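Side-chain contacts in cellulose hydrolase (Bacillus licheniformis, PDB 4YZT), which is an endo-beta-1,4-glucanase of glycoside hydrolase family 5 that hydrolyses cellulose chains, here captured with cellotetraose in its binding cleft: residues T516-L521 against G525-V530; P45-G48 against P54-E57; S282-H287 against K324-Q329; I181-G186 against R192-G197. All blocks are in the same frame, centred on the assembly; numbering follows the deposited sequence.

Contact 1. Residues T516-L521 against G525-V530; sequences TFTFEL and GVEAVV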
loop_
_atom_site.group_PDB
_atom_site.type_symbol
_atom_site.label_atom_id
_atom_site.label_comp_id
_atom_site.label_asym_id
_atom_site.label_seq_id
_atom_site.Cartn_x
_atom_site.Cartn_y
_atom_site.Cartn_z
ATOM N N THR A 516 2.068 -6.803 -30.936
ATOM C CA THR A 516 3.025 -7.653 -30.254
ATOM C C THR A 516 3.135 -7.210 -28.801
ATOM O O THR A 516 3.371 -6.030 -28.527
ATOM C CB THR A 516 4.417 -7.596 -30.932
ATOM O OG1 THR A 516 4.316 -8.083 -32.278
ATOM C CG2 THR A 516 5.431 -8.437 -30.163
ATOM N N PHE A 517 2.939 -8.151 -27.880
ATOM C CA PHE A 517 3.079 -7.885 -26.453
ATOM C C PHE A 517 4.326 -8.552 -25.908
ATOM O O PHE A 517 4.599 -9.713 -26.211
ATOM C CB PHE A 517 1.850 -8.366 -25.685
ATOM C CG PHE A 517 0.612 -7.597 -26.015
ATOM C CD1 PHE A 517 0.241 -6.508 -25.250
ATOM C CD2 PHE A 517 -0.167 -7.952 -27.109
ATOM C CE1 PHE A 517 -0.901 -5.773 -25.580
ATOM C CE2 PHE A 517 -1.304 -7.241 -27.434
ATOM C CZ PHE A 517 -1.669 -6.146 -26.671
ATOM N N THR A 518 5.091 -7.802 -25.126
ATOM C CA THR A 518 6.291 -8.339 -24.507
ATOM C C THR A 518 6.089 -8.437 -23.003
ATOM O O THR A 518 5.989 -7.413 -22.309
ATOM C CB THR A 518 7.533 -7.476 -24.816
ATOM O OG1 THR A 518 7.726 -7.372 -26.237
ATOM C CG2 THR A 518 8.781 -8.087 -24.180
ATOM N N PHE A 519 6.015 -9.670 -22.509
ATOM C CA PHE A 519 5.884 -9.921 -21.080
ATOM C C PHE A 519 7.278 -9.982 -20.466
ATOM O O PHE A 519 7.965 -10.993 -20.592
ATOM C CB PHE A 519 5.103 -11.218 -20.817
ATOM C CG PHE A 519 3.647 -11.121 -21.174
ATOM C CD1 PHE A 519 3.234 -11.279 -22.486
ATOM C CD2 PHE A 519 2.697 -10.849 -20.200
ATOM C CE1 PHE A 519 1.893 -11.169 -22.829
ATOM C CE2 PHE A 519 1.361 -10.742 -20.527
ATOM C CZ PHE A 519 0.954 -10.903 -21.854
ATOM N N GLU A 520 7.700 -8.889 -19.824
ATOM C CA GLU A 520 9.037 -8.817 -19.247
ATOM C C GLU A 520 9.009 -9.447 -17.862
ATOM O O GLU A 520 8.129 -9.166 -17.044
ATOM C CB GLU A 520 9.542 -7.369 -19.193
ATOM C CG GLU A 520 9.632 -6.695 -20.547
ATOM C CD GLU A 520 10.162 -5.262 -20.494
ATOM O OE1 GLU A 520 10.484 -4.749 -19.396
ATOM O OE2 GLU A 520 10.257 -4.642 -21.573
ATOM N N LEU A 521 9.974 -10.325 -17.619
ATOM C CA LEU A 521 10.003 -11.137 -16.416
ATOM C C LEU A 521 11.160 -10.789 -15.487
ATOM O O LEU A 521 12.082 -10.065 -15.864
ATOM C CB LEU A 521 10.086 -12.621 -16.805
ATOM C CG LEU A 521 8.992 -13.064 -17.771
ATOM C CD1 LEU A 521 9.320 -14.414 -18.428
ATOM C CD2 LEU A 521 7.672 -13.148 -17.029
ATOM N N GLY A 525 15.737 -9.096 -18.049
ATOM C CA GLY A 525 16.272 -9.503 -19.327
ATOM C C GLY A 525 15.633 -10.766 -19.881
ATOM O O GLY A 525 15.794 -11.076 -21.064
ATOM N N VAL A 526 14.917 -11.507 -19.037
ATOM C CA VAL A 526 14.124 -12.635 -19.532
ATOM C C VAL A 526 12.714 -12.138 -19.863
ATOM O O VAL A 526 12.123 -11.346 -19.120
ATOM C CB VAL A 526 14.057 -13.795 -18.510
ATOM C CG1 VAL A 526 13.185 -14.936 -19.033
ATOM C CG2 VAL A 526 15.452 -14.322 -18.203
ATOM N N GLU A 527 12.177 -12.587 -20.988
ATOM C CA GLU A 527 10.858 -12.125 -21.400
ATOM C C GLU A 527 10.167 -13.162 -22.265
ATOM O O GLU A 527 10.799 -14.119 -22.734
ATOM C CB GLU A 527 10.961 -10.790 -22.147
ATOM C CG GLU A 527 11.883 -10.811 -23.349
ATOM C CD GLU A 527 12.086 -9.426 -23.975
ATOM O OE1 GLU A 527 12.099 -9.346 -25.221
ATOM O OE2 GLU A 527 12.233 -8.424 -23.231
ATOM N N ALA A 528 8.869 -12.961 -22.463
ATOM C CA ALA A 528 8.052 -13.823 -23.307
ATOM C C ALA A 528 7.246 -12.958 -24.271
ATOM O O ALA A 528 6.454 -12.115 -23.838
ATOM C CB ALA A 528 7.132 -14.694 -22.462
ATOM N N VAL A 529 7.458 -13.174 -25.567
ATOM C CA VAL A 529 6.843 -12.358 -26.610
ATOM C C VAL A 529 5.599 -13.033 -27.183
ATOM O O VAL A 529 5.650 -14.178 -27.646
ATOM C CB VAL A 529 7.840 -12.073 -27.758
ATOM C CG1 VAL A 529 7.175 -11.298 -28.872
ATOM C CG2 VAL A 529 9.066 -11.329 -27.244
ATOM N N VAL A 530 4.483 -12.318 -27.156
ATOM C CA VAL A 530 3.212 -12.863 -27.620
ATOM C C VAL A 530 2.635 -11.964 -28.697
ATOM O O VAL A 530 2.490 -10.753 -28.490
ATOM C CB VAL A 530 2.174 -12.992 -26.474
ATOM C CG1 VAL A 530 0.854 -13.549 -27.012
ATOM C CG2 VAL A 530 2.721 -13.865 -25.344
HETATM O O HOH W 1 11.863 -5.616 -23.558
HETATM O O HOH W 2 12.936 -8.482 -17.976
#

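Contact 2. Residues P45-G48 against P54-E57; sequences PTEG and PVRE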
loop_
_atom_site.group_PDB
_atom_site.type_symbol
_atom_site.label_atom_id
_atom_site.label_comp_id
_atom_site.label_asym_id
_atom_site.label_seq_id
_atom_site.Cartn_x
_atom_site.Cartn_y
_atom_site.Cartn_z
ATOM N N PRO A 45 -22.052 -1.561 -1.915
ATOM C CA PRO A 45 -22.850 -0.728 -0.993
ATOM C C PRO A 45 -22.675 -1.023 0.502
ATOM O O PRO A 45 -23.092 -0.208 1.331
ATOM C CB PRO A 45 -24.295 -1.034 -1.420
ATOM C CG PRO A 45 -24.223 -2.452 -1.948
ATOM C CD PRO A 45 -22.886 -2.540 -2.639
ATOM N N THR A 46 -22.088 -2.157 0.858
ATOM C CA THR A 46 -21.996 -2.490 2.268
ATOM C C THR A 46 -20.773 -3.350 2.587
ATOM O O THR A 46 -20.010 -3.743 1.694
ATOM C CB THR A 46 -23.287 -3.201 2.750
ATOM O OG1 THR A 46 -23.292 -3.267 4.185
ATOM C CG2 THR A 46 -23.413 -4.610 2.162
ATOM N N GLU A 47 -20.564 -3.595 3.877
ATOM C CA GLU A 47 -19.466 -4.423 4.326
ATOM C C GLU A 47 -19.592 -5.809 3.715
ATOM O O GLU A 47 -20.635 -6.456 3.837
ATOM C CB GLU A 47 -19.444 -4.517 5.854
ATOM C CG GLU A 47 -18.202 -5.220 6.416
ATOM C CD GLU A 47 -18.286 -5.489 7.924
ATOM O OE1 GLU A 47 -19.369 -5.317 8.522
ATOM O OE2 GLU A 47 -17.257 -5.885 8.516
ATOM N N GLY A 48 -18.531 -6.243 3.044
ATOM C CA GLY A 48 -18.498 -7.547 2.414
ATOM C C GLY A 48 -18.808 -7.484 0.929
ATOM O O GLY A 48 -18.785 -8.510 0.239
ATOM N N PRO A 54 -17.168 -9.692 5.899
ATOM C CA PRO A 54 -17.235 -8.888 7.128
ATOM C C PRO A 54 -16.144 -9.316 8.118
ATOM O O PRO A 54 -15.882 -10.518 8.288
ATOM C CB PRO A 54 -18.639 -9.173 7.660
ATOM C CG PRO A 54 -19.441 -9.534 6.420
ATOM C CD PRO A 54 -18.474 -10.274 5.539
ATOM N N VAL A 55 -15.493 -8.335 8.737
ATOM C CA VAL A 55 -14.293 -8.614 9.514
ATOM C C VAL A 55 -14.620 -9.500 10.710
ATOM O O VAL A 55 -15.645 -9.328 11.374
ATOM C CB VAL A 55 -13.595 -7.302 9.983
ATOM C CG1 VAL A 55 -14.534 -6.458 10.841
ATOM C CG2 VAL A 55 -12.291 -7.618 10.727
ATOM N N ARG A 56 -13.762 -10.489 10.947
ATOM C CA ARG A 56 -13.874 -11.335 12.121
ATOM C C ARG A 56 -13.153 -10.675 13.288
ATOM O O ARG A 56 -12.152 -9.995 13.085
ATOM C CB ARG A 56 -13.284 -12.721 11.850
ATOM C CG ARG A 56 -13.710 -13.318 10.523
ATOM C CD ARG A 56 -15.003 -14.097 10.645
ATOM N NE ARG A 56 -14.966 -15.032 11.768
ATOM C CZ ARG A 56 -14.242 -16.150 11.785
ATOM N NH1 ARG A 56 -13.478 -16.473 10.744
ATOM N NH2 ARG A 56 -14.273 -16.943 12.850
ATOM N N GLU A 57 -13.663 -10.870 14.499
ATOM C CA GLU A 57 -13.026 -10.293 15.678
ATOM C C GLU A 57 -11.535 -10.661 15.758
ATOM O O GLU A 57 -10.709 -9.822 16.115
ATOM C CB GLU A 57 -13.751 -10.734 16.958
ATOM C CG GLU A 57 -13.265 -10.022 18.215
ATOM C CD GLU A 57 -13.929 -10.531 19.487
ATOM O OE1 GLU A 57 -14.940 -11.260 19.399
ATOM O OE2 GLU A 57 -13.435 -10.201 20.579
#

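Contact 3. Residues S282-H287 against K324-Q329; sequences SKWLYH and KEIVIQ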
loop_
_atom_site.group_PDB
_atom_site.type_symbol
_atom_site.label_atom_id
_atom_site.label_comp_id
_atom_site.label_asym_id
_atom_site.label_seq_id
_atom_site.Cartn_x
_atom_site.Cartn_y
_atom_site.Cartn_z
ATOM N N SER A 282 13.060 -3.348 -3.915
ATOM C CA SER A 282 12.496 -2.005 -3.994
ATOM C C SER A 282 11.404 -1.825 -2.957
ATOM O O SER A 282 11.353 -0.806 -2.275
ATOM C CB SER A 282 11.948 -1.727 -5.385
ATOM O OG SER A 282 12.997 -1.692 -6.344
ATOM N N LYS A 283 10.524 -2.809 -2.841
ATOM C CA LYS A 283 9.414 -2.701 -1.898
ATOM C C LYS A 283 9.905 -2.543 -0.456
ATOM O O LYS A 283 9.387 -1.717 0.300
ATOM C CB LYS A 283 8.502 -3.920 -2.011
ATOM C CG LYS A 283 7.214 -3.791 -1.206
ATOM C CD LYS A 283 6.676 -5.169 -0.820
ATOM C CE LYS A 283 6.184 -5.966 -2.005
ATOM N NZ LYS A 283 5.867 -7.384 -1.584
ATOM N N TRP A 284 10.911 -3.333 -0.081
ATOM C CA TRP A 284 11.449 -3.270 1.276
ATOM C C TRP A 284 12.120 -1.921 1.519
ATOM O O TRP A 284 11.868 -1.260 2.532
ATOM C CB TRP A 284 12.433 -4.422 1.525
ATOM C CG TRP A 284 11.780 -5.790 1.478
ATOM C CD1 TRP A 284 10.447 -6.057 1.364
ATOM C CD2 TRP A 284 12.442 -7.064 1.539
ATOM N NE1 TRP A 284 10.236 -7.417 1.356
ATOM C CE2 TRP A 284 11.444 -8.059 1.452
ATOM C CE3 TRP A 284 13.781 -7.461 1.660
ATOM C CZ2 TRP A 284 11.741 -9.429 1.487
ATOM C CZ3 TRP A 284 14.078 -8.835 1.686
ATOM C CH2 TRP A 284 13.064 -9.793 1.596
ATOM N N LEU A 285 12.963 -1.506 0.577
ATOM C CA LEU A 285 13.628 -0.202 0.649
ATOM C C LEU A 285 12.637 0.977 0.715
ATOM O O LEU A 285 12.847 1.937 1.452
ATOM C CB LEU A 285 14.563 -0.029 -0.551
ATOM C CG LEU A 285 15.424 1.240 -0.568
ATOM C CD1 LEU A 285 16.366 1.252 0.648
ATOM C CD2 LEU A 285 16.218 1.324 -1.852
ATOM N N TYR A 286 11.582 0.913 -0.085
ATOM C CA TYR A 286 10.562 1.958 -0.091
ATOM C C TYR A 286 9.892 2.074 1.282
ATOM O O TYR A 286 9.771 3.171 1.848
ATOM C CB TYR A 286 9.519 1.677 -1.180
ATOM C CG TYR A 286 8.471 2.762 -1.312
ATOM C CD1 TYR A 286 7.306 2.728 -0.556
ATOM C CD2 TYR A 286 8.657 3.839 -2.178
ATOM C CE1 TYR A 286 6.353 3.727 -0.662
ATOM C CE2 TYR A 286 7.703 4.825 -2.291
ATOM C CZ TYR A 286 6.567 4.771 -1.529
ATOM O OH TYR A 286 5.614 5.764 -1.637
ATOM N N HIS A 287 9.470 0.944 1.835
ATOM C CA HIS A 287 8.765 0.994 3.110
ATOM C C HIS A 287 9.688 1.446 4.245
ATOM O O HIS A 287 9.310 2.302 5.049
ATOM C CB HIS A 287 8.128 -0.356 3.422
ATOM C CG HIS A 287 6.859 -0.606 2.665
ATOM N ND1 HIS A 287 6.843 -1.047 1.360
ATOM C CD2 HIS A 287 5.559 -0.464 3.029
ATOM C CE1 HIS A 287 5.592 -1.173 0.951
ATOM N NE2 HIS A 287 4.791 -0.823 1.943
ATOM N N LYS A 324 6.392 -6.436 6.418
ATOM C CA LYS A 324 5.631 -6.182 7.638
ATOM C C LYS A 324 6.555 -5.911 8.827
ATOM O O LYS A 324 6.341 -4.967 9.591
ATOM C CB LYS A 324 4.709 -7.363 7.976
ATOM C CG LYS A 324 3.883 -7.162 9.271
ATOM C CD LYS A 324 4.476 -7.880 10.486
ATOM C CE LYS A 324 4.313 -9.381 10.389
ATOM N NZ LYS A 324 4.720 -10.079 11.650
ATOM N N GLU A 325 7.578 -6.742 8.989
ATOM C CA GLU A 325 8.492 -6.565 10.108
ATOM C C GLU A 325 9.266 -5.254 9.975
ATOM O O GLU A 325 9.546 -4.592 10.979
ATOM C CB GLU A 325 9.467 -7.743 10.227
ATOM C CG GLU A 325 8.817 -9.104 10.494
ATOM C CD GLU A 325 8.025 -9.187 11.797
ATOM O OE1 GLU A 325 8.104 -8.265 12.642
ATOM O OE2 GLU A 325 7.330 -10.212 11.983
ATOM N N ILE A 326 9.593 -4.878 8.741
ATOM C CA ILE A 326 10.243 -3.606 8.482
ATOM C C ILE A 326 9.368 -2.449 8.973
ATOM O O ILE A 326 9.860 -1.540 9.633
ATOM C CB ILE A 326 10.570 -3.440 6.986
ATOM C CG1 ILE A 326 11.834 -4.234 6.652
ATOM C CG2 ILE A 326 10.773 -1.977 6.626
ATOM C CD1 ILE A 326 12.111 -4.367 5.157
ATOM N N VAL A 327 8.072 -2.492 8.673
ATOM C CA VAL A 327 7.164 -1.417 9.092
ATOM C C VAL A 327 7.055 -1.334 10.619
ATOM O O VAL A 327 7.097 -0.252 11.195
ATOM C CB VAL A 327 5.756 -1.609 8.469
ATOM C CG1 VAL A 327 4.713 -0.718 9.153
ATOM C CG2 VAL A 327 5.800 -1.324 6.964
ATOM N N ILE A 328 6.938 -2.487 11.262
ATOM C CA ILE A 328 6.881 -2.586 12.718
ATOM C C ILE A 328 8.112 -1.981 13.410
ATOM O O ILE A 328 7.990 -1.236 14.388
ATOM C CB ILE A 328 6.724 -4.066 13.132
ATOM C CG1 ILE A 328 5.361 -4.572 12.660
ATOM C CG2 ILE A 328 6.908 -4.251 14.646
ATOM C CD1 ILE A 328 4.204 -3.724 13.139
ATOM N N GLN A 329 9.294 -2.303 12.899
ATOM C CA GLN A 329 10.537 -1.794 13.483
ATOM C C GLN A 329 10.743 -0.311 13.139
ATOM O O GLN A 329 10.993 0.521 14.016
ATOM C CB GLN A 329 11.719 -2.634 12.998
ATOM C CG GLN A 329 11.666 -4.079 13.484
ATOM C CD GLN A 329 11.784 -4.177 14.989
ATOM O OE1 GLN A 329 12.568 -3.456 15.606
ATOM N NE2 GLN A 329 11.005 -5.075 15.595
#

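Contact 4. Residues I181-G186 against R192-G197; sequences IIRSTG and RLVIVG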
loop_
_atom_site.group_PDB
_atom_site.type_symbol
_atom_site.label_atom_id
_atom_site.label_comp_id
_atom_site.label_asym_id
_atom_site.label_seq_id
_atom_site.Cartn_x
_atom_site.Cartn_y
_atom_site.Cartn_z
ATOM N N ILE A 181 -19.908 20.904 15.253
ATOM C CA ILE A 181 -20.931 19.922 15.592
ATOM C C ILE A 181 -20.400 18.880 16.587
ATOM O O ILE A 181 -21.050 18.579 17.587
ATOM C CB ILE A 181 -21.457 19.237 14.322
ATOM C CG1 ILE A 181 -22.474 20.155 13.636
ATOM C CG2 ILE A 181 -22.066 17.871 14.643
ATOM C CD1 ILE A 181 -22.702 19.811 12.210
ATOM N N ILE A 182 -19.211 18.354 16.320
ATOM C CA ILE A 182 -18.597 17.378 17.222
ATOM C C ILE A 182 -18.363 17.985 18.617
ATOM O O ILE A 182 -18.755 17.410 19.639
ATOM C CB ILE A 182 -17.274 16.849 16.631
ATOM C CG1 ILE A 182 -17.586 15.944 15.438
ATOM C CG2 ILE A 182 -16.489 16.082 17.687
ATOM C CD1 ILE A 182 -16.395 15.580 14.538
ATOM N N ARG A 183 -17.736 19.155 18.657
ATOM C CA ARG A 183 -17.482 19.825 19.930
ATOM C C ARG A 183 -18.776 20.100 20.688
ATOM O O ARG A 183 -18.843 19.928 21.904
ATOM C CB ARG A 183 -16.719 21.130 19.707
ATOM C CG ARG A 183 -15.313 20.921 19.151
ATOM C CD ARG A 183 -14.466 20.052 20.080
ATOM N NE ARG A 183 -13.103 19.925 19.565
ATOM C CZ ARG A 183 -12.427 18.782 19.473
ATOM N NH1 ARG A 183 -12.972 17.634 19.885
ATOM N NH2 ARG A 183 -11.198 18.794 18.969
ATOM N N SER A 184 -19.813 20.502 19.965
ATOM C CA SER A 184 -21.075 20.863 20.605
ATOM C C SER A 184 -21.773 19.697 21.314
ATOM O O SER A 184 -22.560 19.923 22.223
ATOM C CB SER A 184 -22.027 21.484 19.585
ATOM O OG SER A 184 -21.654 22.827 19.327
ATOM N N THR A 185 -21.492 18.461 20.921
ATOM C CA THR A 185 -22.104 17.337 21.618
ATOM C C THR A 185 -21.559 17.209 23.044
ATOM O O THR A 185 -22.170 16.558 23.891
ATOM C CB THR A 185 -21.906 16.002 20.864
ATOM O OG1 THR A 185 -20.507 15.733 20.697
ATOM C CG2 THR A 185 -22.585 16.064 19.502
ATOM N N GLY A 186 -20.417 17.839 23.308
ATOM C CA GLY A 186 -19.871 17.912 24.657
ATOM C C GLY A 186 -19.294 16.624 25.231
ATOM O O GLY A 186 -18.986 15.688 24.499
ATOM N N ARG A 192 -11.916 15.302 22.291
ATOM C CA ARG A 192 -11.497 14.212 21.413
ATOM C C ARG A 192 -10.638 14.736 20.263
ATOM O O ARG A 192 -10.890 15.824 19.737
ATOM C CB ARG A 192 -12.710 13.454 20.870
ATOM C CG ARG A 192 -12.334 12.183 20.114
ATOM C CD ARG A 192 -13.556 11.362 19.727
ATOM N NE ARG A 192 -14.415 11.131 20.872
ATOM C CZ ARG A 192 -14.178 10.231 21.825
ATOM N NH1 ARG A 192 -13.092 9.474 21.782
ATOM N NH2 ARG A 192 -15.025 10.105 22.831
ATOM N N LEU A 193 -9.592 13.997 19.915
ATOM C CA LEU A 193 -8.775 14.373 18.762
ATOM C C LEU A 193 -9.595 14.238 17.476
ATOM O O LEU A 193 -10.226 13.215 17.238
ATOM C CB LEU A 193 -7.502 13.526 18.695
ATOM C CG LEU A 193 -6.513 13.791 19.839
ATOM C CD1 LEU A 193 -5.331 12.844 19.749
ATOM C CD2 LEU A 193 -6.043 15.253 19.825
ATOM N N VAL A 194 -9.606 15.297 16.669
ATOM C CA VAL A 194 -10.342 15.308 15.417
ATOM C C VAL A 194 -9.367 15.558 14.267
ATOM O O VAL A 194 -8.570 16.505 14.308
ATOM C CB VAL A 194 -11.461 16.389 15.425
ATOM C CG1 VAL A 194 -12.156 16.457 14.069
ATOM C CG2 VAL A 194 -12.464 16.091 16.530
ATOM N N ILE A 195 -9.429 14.705 13.247
ATOM C CA ILE A 195 -8.455 14.730 12.161
ATOM C C ILE A 195 -8.998 15.442 10.928
ATOM O O ILE A 195 -10.024 15.042 10.384
ATOM C CB ILE A 195 -8.041 13.296 11.770
ATOM C CG1 ILE A 195 -7.524 12.532 13.003
ATOM C CG2 ILE A 195 -6.964 13.319 10.677
ATOM C CD1 ILE A 195 -7.593 11.005 12.838
ATOM N N VAL A 196 -8.285 16.473 10.481
ATOM C CA VAL A 196 -8.695 17.274 9.329
ATOM C C VAL A 196 -7.568 17.400 8.315
ATOM O O VAL A 196 -6.385 17.285 8.658
ATOM C CB VAL A 196 -9.144 18.705 9.750
ATOM C CG1 VAL A 196 -10.489 18.657 10.452
ATOM C CG2 VAL A 196 -8.086 19.367 10.648
ATOM N N GLY A 197 -7.928 17.648 7.058
ATOM C CA GLY A 197 -6.914 17.901 6.052
ATOM C C GLY A 197 -7.439 18.818 4.975
ATOM O O GLY A 197 -8.505 19.404 5.137
#

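Contact 1. Residues T516-L521 against G525-V530
Phe519 and Ala528 face each other as a hydrogen-bonded pair of the beta hairpin formed by strands 515-522 and 527-535, in a sheet close to the C-terminus. Five backbone bonds, from Phe517 with Val530 to Leu521 with Val526, hold the antiparallel strands together. On the apolar side, CG of Phe519, anti to the carbonyl carbon (chi1 -70°), lies beside the backbone N, which carries the ring toward Val530, with Phe519 CE1 3.8 Å from Val530 CG2. Ala528 O lies at the edge of the same ring, in its plane. Phe519 CB and Ala528 CB are 4.3 Å apart. Leu501 and Leu503 of strand 500-503 also pack against this ring, tying the hairpin to a second sheet. Cutting Phe519 back to an alanine would probably leave Val530 CG2 and Leu501 without the ring they pack on and open a gap between the two sheets. Nearer the turn, Leu521 CD1 touches Val526 CG1 at 3.9 Å. The other side of the strands carries Thr518, Glu520, Glu527 and Val529. Glu527 CG sits between its backbone N and carbonyl carbon (chi1 56°), which sends the carboxylate across CG2 of Thr518. Tyr487 OH hydrogen-bonds Glu520 OE2. The nearly parallel carboxylates of Glu520 and Glu527 run side by side, OE2 to OE2 4.6 Å, and water 1 joins them by donating to both OE2 atoms.

Contact 2. Residues P45-G48 against P54-E57
Glu47 and Val55 supply the polar link of this loop contact: Val55 N donates to Glu47 OE2 at 3.0 Å, with an N-H...O angle of 156°. The amide comes from above the carboxylate plane, 37° out of it. The glutamate reaches this far because its side chain is stretched out, with CG opposite the backbone N (chi1 -172°) and the chain extended beyond CG. The other carboxylate oxygen, OE1, forms a salt bridge with Arg96 of helix 91-105, and the same arginine donates through NH2 to Val55 O. Arg96 therefore grips both partners of the Glu47-Val55 bond.

The remaining contacts are van der Waals. Glu47 crosses Pro54 at a slant, placing CD 3.7 Å from Pro54 CB and OE2 3.3 Å from Pro54 CA. Val55 turns CG1 toward the same oxygen, with CG1 to Glu47 OE2 at 3.6 Å; Val55 also packs on Leu37 and Thr40. At the neighbouring step, Gly48 CA lies 4.1 Å from Pro54 CD. Gly48 has a positive phi, and a CB on it would be jammed against the carbonyl O of Glu47 and pressed on the proline ring.

Both segments belong to the long loop between strand 34-36 and helix 57-66 of the family 5 barrel, a loop that includes the glycan-pocket residues Ser49, Trp50 and Asn51. With one oxygen on a backbone amide and the other on a guanidinium, the carboxylate is probably kept ionised while it ties the middle of the loop to the part just before helix 57-66.

Contact 3. Residues S282-H287 against K324-Q329
The imidazole of His287 meets CG2 of Val327 obliquely, through its CD2 at 4.0 Å. At the ring's edge, and in its plane, lies Lys283 O, which accepts a fairly straight bond from His287 ND1 at 2.8 Å. That carbonyl also takes the helical bond from His287 N, and the two donors come from opposite faces of its plane. With CG anti to the carbonyl carbon (chi1 -78°), the ring folds back along its own helix to make this bond. Trp303 of the last barrel strand meets the imidazole too, the two ring planes at about 75°. The indole of Trp284 takes CD1 of Ile326 near its root: this methyl lies 4.0 Å from Trp284 CG and 3.6 Å from Trp284 CB, the two side chains crossing at about a right angle. The indole NE1 is hydrogen-bonded to Asp320. Helices 280-296 and 321-330 are the last two helices of the TIM barrel, the second following strand 299-303, and their segments run nearly parallel, 12° apart, their axes 9.6 Å apart at the closest approach. A leucine in place of His287 would lose the ND1 bond and is likely to leave Lys283 O with only its backbone donor of the two. Val323, one turn before Val327, touches both His287 and Trp284, and Gln424 of strand 424-431 packs on Trp284 and Ile326.

Contact 4. Residues I181-G186 against R192-G197
Arg183 and Arg192 make the polar part of this contact, the guanidinium of Arg183 taking the backbone oxygen of Arg192 end-on with two nitrogens. NH1 of Arg183 donates to Arg192 O at 2.8 Å, in the carbonyl plane and on a lone pair; NH2 of Arg183 reaches the same oxygen at 3.1 Å with a more bent N-H...O angle of 135°. The oxygen lies at the guanidinium edge, so the flat group is held edge-on to the carbonyl. A bend at chi2 (-59°) swings the arginine off the helix and over to the incoming chain. Asp215 takes NE in a salt bridge and Asn189 O accepts a further bond from NH1, fixing the group's rotation. Arg192 turns its own guanidinium elsewhere, to the backbone oxygens of Lys149, Lys151, Ser152 and Leu155.

Van der Waals packing lies beside these bonds. Val194 CG2 sits 3.7 Å from Arg183 NH1, the two side chains sliding past each other in opposite directions, and the same methyl makes the apolar contact, meeting Ile182 CG2 tip to tip at 4.2 Å.

Within the helix end, Thr185 OG1 donates to Ile182 O at 2.6 Å, and Gly186, with positive phi, leads the chain out of the helix.

The contact closes the beta-alpha-beta unit of strand 155-158, helix 168-184 and strand 194-196, a repeating step of the TIM barrel. Phe157 of strand 155-158 and Trp141 of helix 130-147 pack on Ile182, while strand 194-196 runs between strands 155-158 and 218-224.

Contacts 2, 3 and 4 belong to the catalytic TIM barrel, whereas contact 1 lies in a separate C-terminal beta domain, its centre about 54 Å from that of contact 4. Contacts 3 and 4 are buried and contacts 1 and 2 partly so. They join different kinds of element: hairpin strands in contact 1, two parts of one loop in contact 2, two helices in contact 3, a helix and a strand in contact 4. The chemistry follows: a backbone ladder, a carboxylate on an amide, apolar packing with no hydrogen bond across, and an arginine on a carbonyl. Gly48 brings contact 2 to about 9 Å from a glucose unit of the bound cellotetraose.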